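Broad specificity aminotransferase (Leishmania mexicana, PDB 4WB0) probably transfers amino groups between amino acids and 2-oxo acids with pyridoxal 5'-phosphate as cofactor, working as a homodimer of relaxed substrate selectivity. Local coordinates at residues A[212-217]-A[247-252]; A[89-94]-A[102-107]; A[162-167]-A[361-366]. One frame throughout, in Å; residues are numbered along the deposited sequence. Where two conformers were deposited one is given.

In the fold
The three contacts are separate sites in one aminotransferase subunit, and two of them lie toward opposite ends of the strand order of its eight-stranded mixed sheet. Contact 2 packs a helix on outermost strand 104-110 at one end, while contact 3 starts from strand 156-163, next to the other rim, and reaches the short antiparallel pair 361-363 and 386-388. Their centres are about 34 Å apart, on opposite sides of the chain's centre. Contact 1 joins helix 203-215 to the loop that leads into strand 252-256 of the same sheet; its centre is about 19 Å from that of contact 2 and about 29 Å from that of contact 3. None touches another: even contacts 1 and 2 keep about 7 Å between nearest atoms.

Contact 1: A[212-217]-A[247-252]; sequences LMLAKH and RGIEVL
Leu214 lies across both Arg247 and Ile249, one methyl branch for each. Its CD2 packs on Ile249 CG1 at 3.8 Å, the side chains crossing at a slant, and its CD1 comes within 3.7 Å of Arg247 NH2, approaching the guanidinium obliquely. Met213 adds a looser touch, CB to Ile249 CD1 at 4.3 Å, before its thioether turns away from the loop. No hydrogen bond joins the two segments; the contact is apolar packing plus one methyl against a guanidinium nitrogen. Ile249 extends toward the helix with CD1 anti to CA (chi2 -179°), which carries that methyl past Leu214 to Met213. Arg247 instead folds back at chi2 and chi3, and its NH1 is held by Ser211 OG and Asn207 OD1 on the preceding turns of helix 203-215, fixing the guanidinium beside Leu214. Both helices feeding the contact end in Schellman motifs, at His217 and at Gly248; the positive phi of Gly248 (93°) turns the chain out of helix 239-246 and sends Ile249 inward. Beneath, Met213 and Ile249 both rest on Val220 of strand 219-224, while Met213 also meets Ile178 of helix 171-180 and Leu252 begins the neighbouring parallel strand 252-256.

Contact 2: A[89-94]-A[102-107]; sequences EAVKMT and ENLVAV
A small apolar cluster centred on Val91 packs helix 84-95 on the edge strand of the large mixed sheet. Val91 points its two methyls at Leu104 and Ala106, two residues apart along the chain and facing the same side. CG1 meets Leu104 CD2 at 3.7 Å and Leu104 CD1 at 4.1 Å, touching both ends of the leucine fork; CG2 meets Ala106 CB at 3.8 Å. The division follows from the valine rotation: CG1 stands anti to the backbone N (chi1 167°), which directs one branch to each partner. Leu104 takes a less common rotamer, its CG between the backbone N and the carbonyl carbon (chi1 60°), and its side chain runs past that of Val91 in the opposite direction. The backbones are closest here, the CA atoms of Val91 and Ala106 being 7.8 Å apart. No hydrogen bond crosses, and the contact is buried. Val99, in the connecting loop, touches Leu104 and Lys92. Strand 104-110 pairs with antiparallel strand 268-274, whose Leu274 and Ser272 adjoin Leu104 and Ala106; on the strand's other side, Val105 and Val107 pack against helix 281-293.

Contact 3: A[162-167]-A[361-366]; sequences YDHKTL and FSFLGL
Two aromatic rings meet almost at right angles at this junction: Phe363 drives its edge at the face of Tyr162 in an offset edge-to-face pair, centroids 5.5 Å apart and planes at 77°. The edge is formed by Phe363 CD2 and CE2, and CD2 comes closest, 3.7 Å from Tyr162 CE2. Both rings swing out with CG anti to their own backbone N (chi1 -166° for Tyr162), and the two side chains run antiparallel past one another. The His164 ring turns one face to Tyr162 CD2, which sits 3.7 Å above its plane near the rim, and brings its CE1 to 4.3 Å from Phe363 CE2, near the plane of the phenyl ring; being exposed and poorly ordered, it is a loose partner. Asp163 and the residues after it form an Asx turn: OD1 accepts from Lys165 N at 2.9 Å, from a direction 31° out of the carboxylate plane, and more weakly from Thr166 N. Across from it, Gly365 with positive phi bends the chain after strand 361-363. Gln357 OE1 binds Phe363 N and Ser362 OG, while the Gln357 side chain also touches Tyr162. Strand 156-163 pairs with strand 134-138, strand 361-363 pairs with strand 386-388, and helix 352-356 lies against Leu167 and Ser362.

Contact 1: A[212-217]-A[247-252]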
ATOM      1  N   LEU A 212     -27.746   2.329  21.370  1.00 26.57           N
ATOM      2  CA  LEU A 212     -26.779   2.898  22.330  1.00 25.11           C
ATOM      3  C   LEU A 212     -25.759   3.771  21.643  1.00 26.36           C
ATOM      4  O   LEU A 212     -25.394   4.802  22.166  1.00 23.65           O
ATOM      5  CB  LEU A 212     -26.041   1.808  23.101  1.00 29.55           C
ATOM      6  CG  LEU A 212     -26.925   0.932  23.997  1.00 32.87           C
ATOM      7  CD1 LEU A 212     -26.069  -0.210  24.563  1.00 32.43           C
ATOM      8  CD2 LEU A 212     -27.511   1.730  25.121  1.00 36.67           C
ATOM      9  N   MET A 213     -25.296   3.336  20.466  1.00 22.95           N
ATOM     10  CA  MET A 213     -24.340   4.121  19.724  1.00 20.91           C
ATOM     11  C   MET A 213     -24.996   5.465  19.365  1.00 26.03           C
ATOM     12  O   MET A 213     -24.365   6.516  19.454  1.00 25.56           O
ATOM     13  CB  MET A 213     -23.862   3.394  18.463  1.00 22.34           C
ATOM     14  CG  MET A 213     -23.040   2.150  18.745  1.00 21.81           C
ATOM     15  SD  MET A 213     -21.447   2.534  19.519  1.00 28.19           S
ATOM     16  CE  MET A 213     -20.902   0.936  20.078  1.00 31.72           C
ATOM     17  N   LEU A 214     -26.259   5.422  18.955  1.00 23.34           N
ATOM     18  CA  LEU A 214     -26.967   6.652  18.626  1.00 23.16           C
ATOM     19  C   LEU A 214     -27.107   7.574  19.831  1.00 25.22           C
ATOM     20  O   LEU A 214     -26.864   8.792  19.755  1.00 24.74           O
ATOM     21  CB  LEU A 214     -28.358   6.345  18.085  1.00 26.41           C
ATOM     22  CG  LEU A 214     -28.317   5.813  16.673  1.00 27.29           C
ATOM     23  CD1 LEU A 214     -29.635   5.309  16.338  1.00 30.73           C
ATOM     24  CD2 LEU A 214     -27.874   6.898  15.701  1.00 28.71           C
ATOM     25  N   ALA A 215     -27.545   7.010  20.945  1.00 26.41           N
ATOM     26  CA  ALA A 215     -27.793   7.840  22.123  1.00 28.54           C
ATOM     27  C   ALA A 215     -26.525   8.448  22.731  1.00 29.71           C
ATOM     28  O   ALA A 215     -26.626   9.406  23.460  1.00 31.10           O
ATOM     29  CB  ALA A 215     -28.492   7.054  23.166  1.00 26.32           C
ATOM     30  N   LYS A 216     -25.365   7.833  22.521  1.00 26.88           N
ATOM     31  CA  LYS A 216     -24.112   8.343  23.053  1.00 26.00           C
ATOM     32  C   LYS A 216     -23.304   9.157  22.030  1.00 26.19           C
ATOM     33  O   LYS A 216     -22.191   9.580  22.330  1.00 25.75           O
ATOM     34  CB  LYS A 216     -23.246   7.175  23.528  1.00 28.84           C
ATOM     35  CG  LYS A 216     -23.796   6.383  24.687  1.00 30.21           C
ATOM     36  CD  LYS A 216     -23.625   7.069  26.000  1.00 28.38           C
ATOM     37  CE  LYS A 216     -22.132   7.290  26.299  1.00 28.02           C
ATOM     38  NZ  LYS A 216     -22.004   7.965  27.617  1.00 29.70           N
ATOM     39  N   HIS A 217     -23.825   9.285  20.814  1.00 23.78           N
ATOM     40  CA  HIS A 217     -23.152   9.999  19.716  1.00 24.29           C
ATOM     41  C   HIS A 217     -21.798   9.396  19.402  1.00 23.81           C
ATOM     42  O   HIS A 217     -20.894  10.096  18.908  1.00 25.67           O
ATOM     43  CB  HIS A 217     -22.963  11.466  20.015  1.00 25.00           C
ATOM     44  CG  HIS A 217     -24.159  12.142  20.603  1.00 28.86           C
ATOM     45  ND1 HIS A 217     -25.354  12.253  19.935  1.00 30.03           N
ATOM     46  CD2 HIS A 217     -24.316  12.791  21.784  1.00 30.07           C
ATOM     47  CE1 HIS A 217     -26.220  12.903  20.698  1.00 32.38           C
ATOM     48  NE2 HIS A 217     -25.620  13.231  21.829  1.00 31.05           N
ATOM     49  N   ARG A 247     -30.510   2.339  10.397  1.00 25.37           N
ATOM     50  CA  ARG A 247     -30.764   3.124  11.642  1.00 26.85           C
ATOM     51  C   ARG A 247     -30.183   4.571  11.565  1.00 27.61           C
ATOM     52  O   ARG A 247     -30.412   5.381  12.470  1.00 27.85           O
ATOM     53  CB  ARG A 247     -30.144   2.468  12.864  1.00 26.33           C
ATOM     54  CG  ARG A 247     -30.749   1.153  13.357  1.00 29.80           C
ATOM     55  CD  ARG A 247     -32.170   1.224  13.830  1.00 32.74           C
ATOM     56  NE  ARG A 247     -32.378   2.238  14.867  1.00 32.59           N
ATOM     57  CZ  ARG A 247     -32.229   2.050  16.176  1.00 31.26           C
ATOM     58  NH1 ARG A 247     -31.884   0.879  16.703  1.00 27.48           N
ATOM     59  NH2 ARG A 247     -32.468   3.064  16.963  1.00 33.10           N
ATOM     60  N   GLY A 248     -29.422   4.888  10.520  1.00 25.89           N
ATOM     61  CA  GLY A 248     -28.928   6.256  10.335  1.00 26.68           C
ATOM     62  C   GLY A 248     -27.535   6.531  10.918  1.00 25.37           C
ATOM     63  O   GLY A 248     -27.121   7.659  11.063  1.00 24.65           O
ATOM     64  N   ILE A 249     -26.798   5.481  11.233  1.00 24.02           N
ATOM     65  CA  ILE A 249     -25.459   5.605  11.807  1.00 24.18           C
ATOM     66  C   ILE A 249     -24.493   5.930  10.655  1.00 23.93           C
ATOM     67  O   ILE A 249     -24.602   5.327   9.551  1.00 22.14           O
ATOM     68  CB  ILE A 249     -25.098   4.314  12.568  1.00 23.07           C
ATOM     69  CG1 ILE A 249     -26.102   4.194  13.734  1.00 24.47           C
ATOM     70  CG2 ILE A 249     -23.631   4.276  13.001  1.00 24.18           C
ATOM     71  CD1 ILE A 249     -25.922   2.982  14.674  1.00 24.29           C
ATOM     72  N   GLU A 250     -23.598   6.878  10.903  1.00 23.11           N
ATOM     73  CA  GLU A 250     -22.543   7.249   9.940  1.00 23.17           C
ATOM     74  C   GLU A 250     -21.401   6.272  10.038  1.00 22.89           C
ATOM     75  O   GLU A 250     -20.329   6.570  10.587  1.00 24.95           O
ATOM     76  CB  GLU A 250     -22.067   8.666  10.186  1.00 29.66           C
ATOM     77  CG  GLU A 250     -23.104   9.695   9.757  1.00 40.52           C
ATOM     78  CD  GLU A 250     -22.560  11.112   9.907  1.00 51.38           C
ATOM     79  OE1 GLU A 250     -22.371  11.526  11.069  1.00 56.79           O
ATOM     80  OE2 GLU A 250     -22.301  11.786   8.873  1.00 53.33           O
ATOM     81  N   VAL A 251     -21.656   5.100   9.465  1.00 21.41           N
ATOM     82  CA  VAL A 251     -20.796   3.971   9.572  1.00 22.14           C
ATOM     83  C   VAL A 251     -19.521   4.221   8.754  1.00 23.62           C
ATOM     84  O   VAL A 251     -19.615   4.526   7.564  1.00 21.35           O
ATOM     85  CB  VAL A 251     -21.458   2.675   9.016  1.00 25.65           C
ATOM     86  CG1 VAL A 251     -20.425   1.570   8.990  1.00 22.41           C
ATOM     87  CG2 VAL A 251     -22.701   2.274   9.851  1.00 28.04           C
ATOM     88  N   LEU A 252     -18.375   4.002   9.391  1.00 21.95           N
ATOM     89  CA  LEU A 252     -17.086   3.898   8.703  1.00 21.15           C
ATOM     90  C   LEU A 252     -16.805   2.385   8.629  1.00 21.60           C
ATOM     91  O   LEU A 252     -16.876   1.710   9.659  1.00 20.65           O
ATOM     92  CB  LEU A 252     -15.974   4.638   9.474  1.00 19.57           C
ATOM     93  CG  LEU A 252     -14.594   4.777   8.730  1.00 22.00           C
ATOM     94  CD1 LEU A 252     -14.735   5.632   7.474  1.00 21.06           C
ATOM     95  CD2 LEU A 252     -13.600   5.354   9.676  1.00 21.90           C
TER

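Contact 2: A[89-94]-A[102-107]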
ATOM      1  N   GLU A  89     -18.931  -2.212  -6.824  1.00 23.65           N
ATOM      2  CA  GLU A  89     -19.430  -3.542  -6.565  1.00 23.13           C
ATOM      3  C   GLU A  89     -19.160  -3.994  -5.117  1.00 21.88           C
ATOM      4  O   GLU A  89     -19.947  -4.712  -4.518  1.00 22.23           O
ATOM      5  CB  GLU A  89     -18.789  -4.521  -7.537  1.00 22.38           C
ATOM      6  CG  GLU A  89     -19.264  -4.323  -8.988  1.00 25.32           C
ATOM      7  CD  GLU A  89     -20.692  -4.809  -9.287  1.00 30.25           C
ATOM      8  OE1 GLU A  89     -21.115  -4.628 -10.470  1.00 33.68           O
ATOM      9  OE2 GLU A  89     -21.406  -5.363  -8.399  1.00 28.17           O
ATOM     10  N   ALA A  90     -18.005  -3.643  -4.583  1.00 19.45           N
ATOM     11  CA  ALA A  90     -17.623  -4.070  -3.263  1.00 20.18           C
ATOM     12  C   ALA A  90     -18.513  -3.455  -2.179  1.00 21.58           C
ATOM     13  O   ALA A  90     -18.932  -4.162  -1.235  1.00 22.44           O
ATOM     14  CB  ALA A  90     -16.164  -3.753  -3.021  1.00 19.67           C
ATOM     15  N   VAL A  91     -18.859  -2.192  -2.347  1.00 21.57           N
ATOM     16  CA  VAL A  91     -19.719  -1.519  -1.385  1.00 23.15           C
ATOM     17  C   VAL A  91     -21.151  -2.087  -1.507  1.00 24.19           C
ATOM     18  O   VAL A  91     -21.885  -2.264  -0.530  1.00 22.04           O
ATOM     19  CB  VAL A  91     -19.693  -0.020  -1.642  1.00 25.17           C
ATOM     20  CG1 VAL A  91     -20.798   0.647  -0.879  1.00 28.60           C
ATOM     21  CG2 VAL A  91     -18.331   0.550  -1.278  1.00 24.94           C
ATOM     22  N   LYS A  92     -21.530  -2.401  -2.734  1.00 25.28           N
ATOM     23  CA  LYS A  92     -22.822  -3.008  -2.952  1.00 27.09           C
ATOM     24  C   LYS A  92     -22.921  -4.387  -2.313  1.00 23.39           C
ATOM     25  O   LYS A  92     -23.994  -4.779  -1.864  1.00 26.19           O
ATOM     26  CB  LYS A  92     -23.135  -3.089  -4.459  1.00 33.87           C
ATOM     27  CG  LYS A  92     -23.878  -1.843  -4.942  1.00 45.27           C
ATOM     28  CD  LYS A  92     -23.535  -1.431  -6.386  1.00 53.70           C
ATOM     29  CE  LYS A  92     -23.940  -2.493  -7.390  1.00 60.86           C
ATOM     30  NZ  LYS A  92     -23.760  -2.006  -8.802  1.00 65.51           N
ATOM     31  N   MET A  93     -21.832  -5.134  -2.297  1.00 23.85           N
ATOM     32  CA  MET A  93     -21.836  -6.476  -1.668  1.00 26.86           C
ATOM     33  C   MET A  93     -22.136  -6.400  -0.166  1.00 27.19           C
ATOM     34  O   MET A  93     -22.858  -7.227   0.378  1.00 29.32           O
ATOM     35  CB  MET A  93     -20.476  -7.178  -1.863  1.00 26.44           C
ATOM     36  CG  MET A  93     -20.375  -8.618  -1.257  1.00 32.39           C
ATOM     37  SD  MET A  93     -18.688  -9.278  -1.416  1.00 33.27           S
ATOM     38  CE  MET A  93     -17.887  -8.377  -0.115  1.00 30.28           C
ATOM     39  N   THR A  94     -21.604  -5.385   0.503  1.00 25.24           N
ATOM     40  CA  THR A  94     -21.852  -5.307   1.963  1.00 25.85           C
ATOM     41  C   THR A  94     -23.170  -4.592   2.231  1.00 26.58           C
ATOM     42  O   THR A  94     -23.957  -5.092   3.019  1.00 24.41           O
ATOM     43  CB  THR A  94     -20.683  -4.698   2.695  1.00 29.83           C
ATOM     44  OG1 THR A  94     -20.864  -4.800   4.156  1.00 37.75           O
ATOM     45  CG2 THR A  94     -20.422  -3.291   2.252  1.00 28.08           C
ATOM     46  N   GLU A 102     -24.293   7.276  -4.124  1.00 41.75           N
ATOM     47  CA  GLU A 102     -24.159   8.725  -4.147  1.00 50.37           C
ATOM     48  C   GLU A 102     -24.140   9.345  -2.774  1.00 46.95           C
ATOM     49  O   GLU A 102     -23.783  10.510  -2.635  1.00 46.55           O
ATOM     50  CB  GLU A 102     -25.318   9.340  -4.947  1.00 63.92           C
ATOM     51  CG  GLU A 102     -25.585   8.647  -6.274  1.00 73.93           C
ATOM     52  CD  GLU A 102     -26.742   7.623  -6.237  1.00 79.41           C
ATOM     53  OE1 GLU A 102     -27.013   7.014  -5.172  1.00 76.73           O
ATOM     54  OE2 GLU A 102     -27.389   7.440  -7.305  1.00 84.53           O
ATOM     55  N   ASN A 103     -24.600   8.608  -1.776  1.00 44.98           N
ATOM     56  CA  ASN A 103     -24.648   9.121  -0.404  1.00 45.93           C
ATOM     57  C   ASN A 103     -23.553   8.520   0.415  1.00 42.09           C
ATOM     58  O   ASN A 103     -23.658   8.500   1.649  1.00 45.99           O
ATOM     59  CB  ASN A 103     -25.991   8.814   0.290  1.00 48.35           C
ATOM     60  CG  ASN A 103     -27.188   9.401  -0.427  1.00 51.24           C
ATOM     61  OD1 ASN A 103     -27.078  10.287  -1.283  1.00 52.45           O
ATOM     62  ND2 ASN A 103     -28.358   8.888  -0.086  1.00 52.96           N
ATOM     63  N   LEU A 104     -22.545   7.923  -0.231  1.00 33.24           N
ATOM     64  CA  LEU A 104     -21.399   7.546   0.559  1.00 32.16           C
ATOM     65  C   LEU A 104     -20.079   7.908  -0.136  1.00 27.79           C
ATOM     66  O   LEU A 104     -20.055   8.327  -1.303  1.00 27.33           O
ATOM     67  CB  LEU A 104     -21.476   6.064   0.905  1.00 28.84           C
ATOM     68  CG  LEU A 104     -21.492   5.116  -0.281  1.00 28.27           C
ATOM     69  CD1 LEU A 104     -20.165   4.676  -0.582  1.00 26.47           C
ATOM     70  CD2 LEU A 104     -22.361   3.898   0.062  1.00 29.88           C
ATOM     71  N   VAL A 105     -19.010   7.834   0.644  1.00 25.52           N
ATOM     72  CA  VAL A 105     -17.636   8.059   0.166  0.65 26.64           C
ATOM     73  C   VAL A 105     -16.892   6.742   0.255  1.00 26.88           C
ATOM     74  O   VAL A 105     -16.920   6.105   1.316  1.00 27.69           O
ATOM     75  CB  VAL A 105     -16.883   9.097   1.008  0.65 25.58           C
ATOM     76  CG1 VAL A 105     -15.521   9.459   0.365  0.65 26.83           C
ATOM     77  CG2 VAL A 105     -17.712  10.312   1.146  0.65 29.63           C
ATOM     78  N   ALA A 106     -16.228   6.310  -0.811  1.00 21.34           N
ATOM     79  CA  ALA A 106     -15.546   5.026  -0.708  1.00 21.33           C
ATOM     80  C   ALA A 106     -14.315   5.006  -1.581  1.00 21.12           C
ATOM     81  O   ALA A 106     -14.329   5.611  -2.647  1.00 23.23           O
ATOM     82  CB  ALA A 106     -16.450   3.892  -1.071  1.00 22.32           C
ATOM     83  N   VAL A 107     -13.264   4.339  -1.104  1.00 21.61           N
ATOM     84  CA  VAL A 107     -11.985   4.234  -1.829  1.00 22.07           C
ATOM     85  C   VAL A 107     -11.514   2.824  -1.746  1.00 21.48           C
ATOM     86  O   VAL A 107     -11.865   2.060  -0.858  1.00 20.60           O
ATOM     87  CB  VAL A 107     -10.841   5.144  -1.300  1.00 24.65           C
ATOM     88  CG1 VAL A 107     -11.151   6.676  -1.494  1.00 24.16           C
ATOM     89  CG2 VAL A 107     -10.497   4.890   0.144  1.00 21.82           C
TER

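Contact 3: A[162-167]-A[361-366]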
ATOM      1  N   TYR A 162     -16.169 -10.775  25.290  1.00 30.29           N
ATOM      2  CA  TYR A 162     -16.197 -12.201  25.581  1.00 34.96           C
ATOM      3  C   TYR A 162     -16.106 -12.486  27.060  1.00 37.98           C
ATOM      4  O   TYR A 162     -15.336 -11.845  27.787  1.00 40.21           O
ATOM      5  CB  TYR A 162     -15.056 -12.889  24.864  1.00 39.21           C
ATOM      6  CG  TYR A 162     -15.118 -14.392  24.782  1.00 44.02           C
ATOM      7  CD1 TYR A 162     -16.069 -15.019  23.984  1.00 46.02           C
ATOM      8  CD2 TYR A 162     -14.179 -15.191  25.447  1.00 46.78           C
ATOM      9  CE1 TYR A 162     -16.111 -16.408  23.877  1.00 50.23           C
ATOM     10  CE2 TYR A 162     -14.215 -16.592  25.345  1.00 49.92           C
ATOM     11  CZ  TYR A 162     -15.188 -17.188  24.546  1.00 51.95           C
ATOM     12  OH  TYR A 162     -15.290 -18.558  24.389  1.00 55.85           O
ATOM     13  N   ASP A 163     -16.920 -13.445  27.477  1.00 39.21           N
ATOM     14  CA  ASP A 163     -16.970 -13.940  28.836  1.00 42.54           C
ATOM     15  C   ASP A 163     -16.172 -15.236  28.923  1.00 43.63           C
ATOM     16  O   ASP A 163     -16.640 -16.292  28.519  1.00 40.98           O
ATOM     17  CB  ASP A 163     -18.425 -14.171  29.256  1.00 45.68           C
ATOM     18  CG  ASP A 163     -18.563 -14.689  30.682  1.00 50.85           C
ATOM     19  OD1 ASP A 163     -17.578 -15.136  31.299  1.00 53.96           O
ATOM     20  OD2 ASP A 163     -19.690 -14.643  31.199  1.00 54.52           O
ATOM     21  N   HIS A 164     -14.986 -15.142  29.506  1.00 48.98           N
ATOM     22  CA  HIS A 164     -14.056 -16.257  29.568  1.00 57.53           C
ATOM     23  C   HIS A 164     -14.516 -17.431  30.457  1.00 53.11           C
ATOM     24  O   HIS A 164     -13.964 -18.544  30.362  1.00 49.48           O
ATOM     25  CB  HIS A 164     -12.704 -15.710  30.012  1.00 74.34           C
ATOM     26  CG  HIS A 164     -12.161 -14.656  29.085  1.00 88.03           C
ATOM     27  ND1 HIS A 164     -11.418 -14.961  27.962  1.00 93.94           N
ATOM     28  CD2 HIS A 164     -12.273 -13.306  29.104  1.00 92.89           C
ATOM     29  CE1 HIS A 164     -11.080 -13.842  27.342  1.00 95.81           C
ATOM     30  NE2 HIS A 164     -11.586 -12.825  28.015  1.00 95.05           N
ATOM     31  N   LYS A 165     -15.544 -17.212  31.279  1.00 53.76           N
ATOM     32  CA  LYS A 165     -16.061 -18.271  32.146  1.00 56.47           C
ATOM     33  C   LYS A 165     -17.144 -19.038  31.399  1.00 55.45           C
ATOM     34  O   LYS A 165     -17.110 -20.266  31.340  1.00 57.60           O
ATOM     35  CB  LYS A 165     -16.606 -17.705  33.465  1.00 58.41           C
ATOM     36  N   THR A 166     -18.082 -18.323  30.785  1.00 52.55           N
ATOM     37  CA  THR A 166     -19.182 -18.994  30.095  1.00 55.29           C
ATOM     38  C   THR A 166     -18.789 -19.395  28.669  1.00 54.52           C
ATOM     39  O   THR A 166     -19.511 -20.156  28.008  1.00 53.66           O
ATOM     40  CB  THR A 166     -20.422 -18.118  30.000  1.00 56.52           C
ATOM     41  OG1 THR A 166     -20.159 -17.054  29.083  1.00 57.16           O
ATOM     42  CG2 THR A 166     -20.787 -17.558  31.334  1.00 59.38           C
ATOM     43  N   LEU A 167     -17.665 -18.866  28.195  1.00 54.40           N
ATOM     44  CA  LEU A 167     -17.237 -19.121  26.829  1.00 53.24           C
ATOM     45  C   LEU A 167     -18.358 -18.704  25.906  1.00 54.16           C
ATOM     46  O   LEU A 167     -18.775 -19.457  25.030  1.00 60.04           O
ATOM     47  CB  LEU A 167     -16.880 -20.598  26.610  1.00 54.30           C
ATOM     48  CG  LEU A 167     -15.898 -21.245  27.573  1.00 57.09           C
ATOM     49  CD1 LEU A 167     -15.655 -22.731  27.198  1.00 58.35           C
ATOM     50  CD2 LEU A 167     -14.599 -20.484  27.583  1.00 57.53           C
ATOM     51  N   PHE A 361     -12.029 -19.507  12.966  1.00 31.19           N
ATOM     52  CA  PHE A 361     -11.283 -19.878  14.178  1.00 33.20           C
ATOM     53  C   PHE A 361     -12.147 -20.585  15.236  1.00 35.36           C
ATOM     54  O   PHE A 361     -13.396 -20.618  15.164  1.00 31.34           O
ATOM     55  CB  PHE A 361     -10.666 -18.630  14.810  1.00 30.84           C
ATOM     56  CG  PHE A 361      -9.814 -17.829  13.855  1.00 27.65           C
ATOM     57  CD1 PHE A 361      -8.556 -18.261  13.494  1.00 29.77           C
ATOM     58  CD2 PHE A 361     -10.265 -16.614  13.363  1.00 29.97           C
ATOM     59  CE1 PHE A 361      -7.773 -17.500  12.602  1.00 31.65           C
ATOM     60  CE2 PHE A 361      -9.478 -15.847  12.473  1.00 29.60           C
ATOM     61  CZ  PHE A 361      -8.265 -16.274  12.114  1.00 28.02           C
ATOM     62  N   SER A 362     -11.445 -21.196  16.191  1.00 36.48           N
ATOM     63  CA  SER A 362     -12.041 -21.547  17.449  1.00 36.44           C
ATOM     64  C   SER A 362     -11.103 -20.958  18.467  1.00 33.95           C
ATOM     65  O   SER A 362      -9.868 -21.009  18.319  1.00 32.30           O
ATOM     66  CB  SER A 362     -12.199 -23.049  17.648  1.00 38.43           C
ATOM     67  OG  SER A 362     -12.717 -23.304  18.951  1.00 39.90           O
ATOM     68  N   PHE A 363     -11.714 -20.349  19.455  1.00 32.29           N
ATOM     69  CA  PHE A 363     -11.055 -19.835  20.617  1.00 30.97           C
ATOM     70  C   PHE A 363     -11.251 -20.904  21.680  1.00 31.67           C
ATOM     71  O   PHE A 363     -12.320 -20.955  22.279  1.00 33.26           O
ATOM     72  CB  PHE A 363     -11.719 -18.516  21.000  1.00 33.58           C
ATOM     73  CG  PHE A 363     -10.897 -17.603  21.866  1.00 32.56           C
ATOM     74  CD1 PHE A 363      -9.608 -17.236  21.481  1.00 34.17           C
ATOM     75  CD2 PHE A 363     -11.444 -17.032  22.997  1.00 36.45           C
ATOM     76  CE1 PHE A 363      -8.873 -16.338  22.232  1.00 37.19           C
ATOM     77  CE2 PHE A 363     -10.703 -16.164  23.784  1.00 39.03           C
ATOM     78  CZ  PHE A 363      -9.410 -15.808  23.389  1.00 39.98           C
ATOM     79  N   LEU A 364     -10.251 -21.763  21.908  1.00 30.38           N
ATOM     80  CA  LEU A 364     -10.429 -22.997  22.631  1.00 32.78           C
ATOM     81  C   LEU A 364     -10.603 -22.867  24.136  1.00 36.66           C
ATOM     82  O   LEU A 364     -11.166 -23.758  24.760  1.00 36.54           O
ATOM     83  CB  LEU A 364      -9.218 -23.908  22.356  1.00 33.87           C
ATOM     84  CG  LEU A 364      -8.983 -24.227  20.896  1.00 34.94           C
ATOM     85  CD1 LEU A 364      -7.635 -24.878  20.628  1.00 37.44           C
ATOM     86  CD2 LEU A 364     -10.099 -25.105  20.358  1.00 36.54           C
ATOM     87  N   GLY A 365     -10.063 -21.821  24.744  1.00 38.26           N
ATOM     88  CA  GLY A 365     -10.228 -21.641  26.183  1.00 42.12           C
ATOM     89  C   GLY A 365      -9.159 -22.345  27.001  1.00 43.20           C
ATOM     90  O   GLY A 365      -9.325 -22.505  28.186  1.00 45.78           O
ATOM     91  N   LEU A 366      -8.062 -22.755  26.370  1.00 41.90           N
ATOM     92  CA  LEU A 366      -6.944 -23.373  27.074  1.00 44.19           C
ATOM     93  C   LEU A 366      -6.010 -22.322  27.686  1.00 45.52           C
ATOM     94  O   LEU A 366      -5.914 -21.187  27.182  1.00 44.49           O
ATOM     95  CB  LEU A 366      -6.152 -24.256  26.109  1.00 43.50           C
ATOM     96  CG  LEU A 366      -6.940 -25.285  25.314  1.00 43.00           C
ATOM     97  CD1 LEU A 366      -6.015 -25.824  24.247  1.00 46.98           C
ATOM     98  CD2 LEU A 366      -7.437 -26.420  26.187  1.00 39.99           C
TER